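Local coordinates for protein trichothecene 15-O-acetyltransferase TRI3 (Fusarium sporotrichioides, PDB 3FOT) that acetylates the 15-hydroxyl of trichothecene intermediates in the biosynthesis of T-2 toxin and related mycotoxins, as a coenzyme A-dependent member of the BAHD superfamily, at residues A15-W19 with Q30-V34; A36-V40 with Y354-Q358. All coordinates share one frame; numbering follows the deposited sequence.

Contact 1. Residues A15-W19 with Q30-V34; sequences ALYRW and QRRCV. With SO4 (sulfate ion), chain H.
R31 sets its CG between its backbone N and carbonyl carbon (chi1 70°) and then runs extended to NE, which carries the chain over one face of the W19 indole. CD sits 3.6 Å from the centroid of the six-membered ring of W19, almost on the ring normal, a CH-pi contact. R31 NE continues to 3.4 Å from W19 CZ2, yet the guanidinium turns perpendicular to the indole, with their planes 89° apart, so this is no flat stack. At the other end Y17 folds its ring beside its own backbone N (chi1 -41°) and offers a face to V34. The methyl CG2 of V34 rests 3.7 Å from the Y17 ring centroid, directly above it, and CB of L16 covers the opposite face, leaving the phenol clamped between two aliphatic groups.

No direct hydrogen bond joins the two backbones; two waters do that work. Water 1 donates to L16 O and R18 O and accepts from R32 N at 2.8 Å. Water 2 donates to Y17 O and R32 O and accepts from R31 NH2 at 2.7 Å, a second tie for this arginine, whose NH1 makes a salt bridge to E37. R18 forms a salt bridge through NE to D235, while NH1 and NH2 hydrogen-bond O2 and O1 of a sulfate, probably from the crystallisation liquor, at the guanidinium edge.

The loop before strand 20-21 thus packs along the end of strand 28-32. Strand 105-109 packs alongside, with I106 touching both W19 and R31, while helix 406-423 meets Y17 and V34 through N415.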
loop_
_atom_site.group_PDB
_atom_site.type_symbol
_atom_site.label_atom_id
_atom_site.label_comp_id
_atom_site.label_asym_id
_atom_site.label_seq_id
_atom_site.Cartn_x
_atom_site.Cartn_y
_atom_site.Cartn_z
ATOM N N ALA A 15 -14.613 20.912 8.209
ATOM C CA ALA A 15 -15.703 21.228 7.287
ATOM C C ALA A 15 -15.253 21.121 5.841
ATOM O O ALA A 15 -15.977 20.574 4.997
ATOM C CB ALA A 15 -16.253 22.632 7.570
ATOM N N LEU A 16 -14.043 21.622 5.578
ATOM C CA LEU A 16 -13.429 21.602 4.251
ATOM C C LEU A 16 -13.428 20.249 3.537
ATOM O O LEU A 16 -13.366 20.214 2.320
ATOM C CB LEU A 16 -11.982 22.085 4.339
ATOM C CG LEU A 16 -11.571 23.394 3.681
ATOM C CD1 LEU A 16 -12.464 24.537 4.152
ATOM C CD2 LEU A 16 -10.104 23.669 4.016
ATOM N N TYR A 17 -13.484 19.156 4.301
ATOM C CA TYR A 17 -13.265 17.794 3.775
ATOM C C TYR A 17 -14.453 16.839 3.819
ATOM O O TYR A 17 -14.283 15.627 3.665
ATOM C CB TYR A 17 -12.106 17.135 4.547
ATOM C CG TYR A 17 -10.960 18.056 4.820
ATOM C CD1 TYR A 17 -10.184 18.560 3.775
ATOM C CD2 TYR A 17 -10.641 18.433 6.127
ATOM C CE1 TYR A 17 -9.123 19.402 4.022
ATOM C CE2 TYR A 17 -9.594 19.276 6.376
ATOM C CZ TYR A 17 -8.843 19.756 5.326
ATOM O OH TYR A 17 -7.797 20.595 5.561
ATOM N N ARG A 18 -15.657 17.358 4.039
ATOM C CA ARG A 18 -16.815 16.490 4.142
ATOM C C ARG A 18 -17.415 16.214 2.777
ATOM O O ARG A 18 -17.173 16.952 1.840
ATOM C CB ARG A 18 -17.867 17.124 5.059
ATOM C CG ARG A 18 -17.409 17.137 6.491
ATOM C CD ARG A 18 -18.336 17.916 7.408
ATOM N NE ARG A 18 -17.772 17.872 8.747
ATOM C CZ ARG A 18 -17.796 18.867 9.618
ATOM N NH1 ARG A 18 -18.366 20.023 9.297
ATOM N NH2 ARG A 18 -17.242 18.704 10.804
ATOM N N TRP A 19 -18.178 15.135 2.668
ATOM C CA TRP A 19 -18.881 14.854 1.423
ATOM C C TRP A 19 -19.958 15.927 1.209
ATOM O O TRP A 19 -20.609 16.340 2.163
ATOM C CB TRP A 19 -19.532 13.487 1.487
ATOM C CG TRP A 19 -18.584 12.292 1.409
ATOM C CD1 TRP A 19 -18.321 11.398 2.398
ATOM C CD2 TRP A 19 -17.824 11.861 0.266
ATOM N NE1 TRP A 19 -17.448 10.429 1.951
ATOM C CE2 TRP A 19 -17.123 10.690 0.648
ATOM C CE3 TRP A 19 -17.661 12.352 -1.032
ATOM C CZ2 TRP A 19 -16.277 9.995 -0.231
ATOM C CZ3 TRP A 19 -16.827 11.642 -1.926
ATOM C CH2 TRP A 19 -16.145 10.485 -1.508
ATOM N N GLN A 30 -19.042 14.981 -3.671
ATOM C CA GLN A 30 -17.632 15.229 -3.816
ATOM C C GLN A 30 -17.018 15.676 -2.494
ATOM O O GLN A 30 -17.724 16.176 -1.600
ATOM C CB GLN A 30 -17.345 16.242 -4.928
ATOM C CG GLN A 30 -17.727 17.681 -4.606
ATOM C CD GLN A 30 -17.469 18.635 -5.780
ATOM O OE1 GLN A 30 -17.262 18.216 -6.918
ATOM N NE2 GLN A 30 -17.498 19.921 -5.489
ATOM N N ARG A 31 -15.716 15.478 -2.366
ATOM C CA ARG A 31 -14.992 16.050 -1.222
ATOM C C ARG A 31 -13.579 16.456 -1.589
ATOM O O ARG A 31 -12.936 15.831 -2.462
ATOM C CB ARG A 31 -14.992 15.102 -0.018
ATOM C CG ARG A 31 -14.141 13.863 -0.210
ATOM C CD ARG A 31 -14.251 12.926 1.006
ATOM N NE ARG A 31 -13.529 11.671 0.750
ATOM C CZ ARG A 31 -12.214 11.509 0.924
ATOM N NH1 ARG A 31 -11.658 10.328 0.662
ATOM N NH2 ARG A 31 -11.453 12.532 1.332
ATOM N N ARG A 32 -13.095 17.510 -0.925
ATOM C CA ARG A 32 -11.691 17.889 -1.029
ATOM C C ARG A 32 -10.862 16.859 -0.264
ATOM O O ARG A 32 -11.157 16.545 0.888
ATOM C CB ARG A 32 -11.457 19.300 -0.484
ATOM C CG ARG A 32 -10.022 19.789 -0.627
ATOM C CD ARG A 32 -9.645 20.138 -2.059
ATOM N NE ARG A 32 -10.575 21.108 -2.653
ATOM C CZ ARG A 32 -10.378 21.734 -3.808
ATOM N NH1 ARG A 32 -9.289 21.507 -4.544
ATOM N NH2 ARG A 32 -11.288 22.601 -4.230
ATOM N N CYS A 33 -9.833 16.315 -0.910
ATOM C CA CYS A 33 -9.038 15.281 -0.267
ATOM C C CYS A 33 -8.173 15.895 0.846
ATOM O O CYS A 33 -8.024 17.136 0.912
ATOM C CB CYS A 33 -8.210 14.506 -1.307
ATOM S SG CYS A 33 -6.637 15.248 -1.739
ATOM N N VAL A 34 -7.639 15.035 1.726
ATOM C CA VAL A 34 -7.002 15.506 2.972
ATOM C C VAL A 34 -5.827 14.618 3.345
ATOM O O VAL A 34 -5.835 13.419 3.057
ATOM C CB VAL A 34 -8.031 15.593 4.153
ATOM C CG1 VAL A 34 -8.636 14.217 4.516
ATOM C CG2 VAL A 34 -7.386 16.245 5.412
HETATM S S SO4 H . -17.617 22.013 11.805
HETATM O O1 SO4 H . -16.837 20.820 12.144
HETATM O O2 SO4 H . -17.707 22.196 10.348
HETATM O O3 SO4 H . -18.985 21.918 12.336
HETATM O O4 SO4 H . -16.944 23.189 12.377
HETATM O O HOH W 1 -14.927 18.652 0.856
HETATM O O HOH W 2 -11.920 14.861 2.512
#

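Contact 2. Residues A36-V40 with Y354-Q358; sequences AEAIV and YAMCQ
E37 OE2 is gripped by two waters that reach on to M356: water 4 donates to it at 2.6 Å and accepts from M356 N at 3.0 Å, and water 5 donates at 2.7 Å while also donating to M356 O. R31 adds a salt bridge to the same oxygen, and E37 OE1 takes the backbone N-H of V34, so both carboxylate oxygens of this buried residue have partners. That positive neighbour and the donors around OE2 would favour the ionised form. A third water spans A36 N and Q358 O, again in place of a direct bond between the segments.

The rest of the contact is apolar. With chi1 at -178°, M356 sends CG out opposite its backbone N, then bends at chi2 and chi3, which lays the thioether against helix 36-41. Its SD lies 3.7 Å from A36 CB, and its methyl CE meets V40 CG2 tip to tip at 3.8 Å. The E37 and M356 side chains run alongside each other, antiparallel in sense, with E37 CG 3.7 Å from M356 CB.

A36 also touches H414, a residue that binds 15-deacetylcalonectrin, consistent with the contact lining the substrate site. On the loop entering strand 358-365, M356 touches H186, and C357 N and Q358 NE2 both hydrogen-bond to D190 OD2; H186 and D190 fit the HXXXD signature of BAHD acyltransferases.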
loop_
_atom_site.group_PDB
_atom_site.type_symbol
_atom_site.label_atom_id
_atom_site.label_comp_id
_atom_site.label_asym_id
_atom_site.label_seq_id
_atom_site.Cartn_x
_atom_site.Cartn_y
_atom_site.Cartn_z
ATOM N N ALA A 36 -2.647 12.446 3.645
ATOM C CA ALA A 36 -1.848 11.660 2.688
ATOM C C ALA A 36 -2.491 11.594 1.305
ATOM O O ALA A 36 -1.783 11.444 0.284
ATOM C CB ALA A 36 -1.584 10.270 3.224
ATOM N N GLU A 37 -3.810 11.740 1.241
ATOM C CA GLU A 37 -4.479 11.834 -0.082
ATOM C C GLU A 37 -3.910 12.947 -0.940
ATOM O O GLU A 37 -3.723 12.768 -2.128
ATOM C CB GLU A 37 -5.994 12.035 0.092
ATOM C CG GLU A 37 -6.718 10.835 0.684
ATOM C CD GLU A 37 -8.175 11.129 1.031
ATOM O OE1 GLU A 37 -8.536 12.330 1.119
ATOM O OE2 GLU A 37 -8.937 10.165 1.251
ATOM N N ALA A 38 -3.641 14.097 -0.328
ATOM C CA ALA A 38 -3.164 15.276 -1.044
ATOM C C ALA A 38 -1.776 15.038 -1.635
ATOM O O ALA A 38 -1.443 15.599 -2.677
ATOM C CB ALA A 38 -3.179 16.487 -0.113
ATOM N N ILE A 39 -0.966 14.218 -0.959
ATOM C CA ILE A 39 0.351 13.860 -1.480
ATOM C C ILE A 39 0.202 13.038 -2.764
ATOM O O ILE A 39 0.710 13.426 -3.830
ATOM C CB ILE A 39 1.210 13.063 -0.433
ATOM C CG1 ILE A 39 1.499 13.919 0.796
ATOM C CG2 ILE A 39 2.554 12.686 -1.060
ATOM C CD1 ILE A 39 2.095 13.135 1.977
ATOM N N VAL A 40 -0.514 11.915 -2.675
ATOM C CA VAL A 40 -0.637 11.026 -3.833
ATOM C C VAL A 40 -1.518 11.605 -4.938
ATOM O O VAL A 40 -1.402 11.194 -6.101
ATOM C CB VAL A 40 -1.096 9.583 -3.437
ATOM C CG1 VAL A 40 -0.111 8.994 -2.381
ATOM C CG2 VAL A 40 -2.512 9.590 -2.853
ATOM N N TYR A 354 -12.061 2.073 4.147
ATOM C CA TYR A 354 -11.351 1.717 2.908
ATOM C C TYR A 354 -10.567 2.860 2.286
ATOM O O TYR A 354 -9.609 2.624 1.546
ATOM C CB TYR A 354 -12.349 1.150 1.873
ATOM C CG TYR A 354 -12.765 -0.268 2.189
ATOM C CD1 TYR A 354 -13.536 -0.553 3.322
ATOM C CD2 TYR A 354 -12.365 -1.326 1.377
ATOM C CE1 TYR A 354 -13.896 -1.841 3.634
ATOM C CE2 TYR A 354 -12.748 -2.642 1.665
ATOM C CZ TYR A 354 -13.510 -2.889 2.801
ATOM O OH TYR A 354 -13.887 -4.171 3.118
ATOM N N ALA A 355 -10.972 4.099 2.559
ATOM C CA ALA A 355 -10.208 5.259 2.070
ATOM C C ALA A 355 -8.876 5.357 2.839
ATOM O O ALA A 355 -8.674 4.633 3.823
ATOM C CB ALA A 355 -11.034 6.555 2.223
ATOM N N MET A 356 -7.978 6.227 2.378
ATOM C CA MET A 356 -6.698 6.471 3.047
ATOM C C MET A 356 -6.944 6.779 4.510
ATOM O O MET A 356 -7.770 7.622 4.830
ATOM C CB MET A 356 -6.010 7.681 2.416
ATOM C CG MET A 356 -4.668 8.004 2.971
ATOM S SD MET A 356 -3.352 7.216 2.031
ATOM C CE MET A 356 -3.533 7.982 0.417
ATOM N N CYS A 357 -6.195 6.126 5.391
ATOM C CA CYS A 357 -6.253 6.465 6.807
ATOM C C CYS A 357 -4.852 6.264 7.359
ATOM O O CYS A 357 -4.530 5.217 7.915
ATOM C CB CYS A 357 -7.296 5.635 7.566
ATOM S SG CYS A 357 -7.409 6.244 9.300
ATOM N N GLN A 358 -4.017 7.272 7.131
ATOM C CA GLN A 358 -2.594 7.193 7.446
ATOM C C GLN A 358 -2.168 8.355 8.306
ATOM O O GLN A 358 -2.735 9.445 8.227
ATOM C CB GLN A 358 -1.748 7.205 6.172
ATOM C CG GLN A 358 -2.021 5.980 5.274
ATOM C CD GLN A 358 -1.340 4.746 5.813
ATOM O OE1 GLN A 358 -0.118 4.758 6.019
ATOM N NE2 GLN A 358 -2.112 3.668 6.047
HETATM O O HOH W 3 -2.655 11.694 6.442
HETATM O O HOH W 4 -8.788 7.878 0.004
HETATM O O HOH W 5 -9.208 9.829 3.920
#

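Overall arrangement
From the N terminus, contact 1 closes first: the chain leaves 15-19, runs through the hairpin of strands 20-21 and 28-32, and the second strand comes back against it at 30-34. The chain then passes straight into helix 36-41, and contact 2 opens there, closing only some 300 residues later at 354-358. The two are therefore in series, neither nesting nor crossing, with centres about 12 Å apart. They also touch, C33 SG packing against A38 N. Together they join the four-stranded antiparallel sheet that holds strands 20-21 and 28-32, through the short helix, to the loop entering strand 358-365, close to helix 406-423.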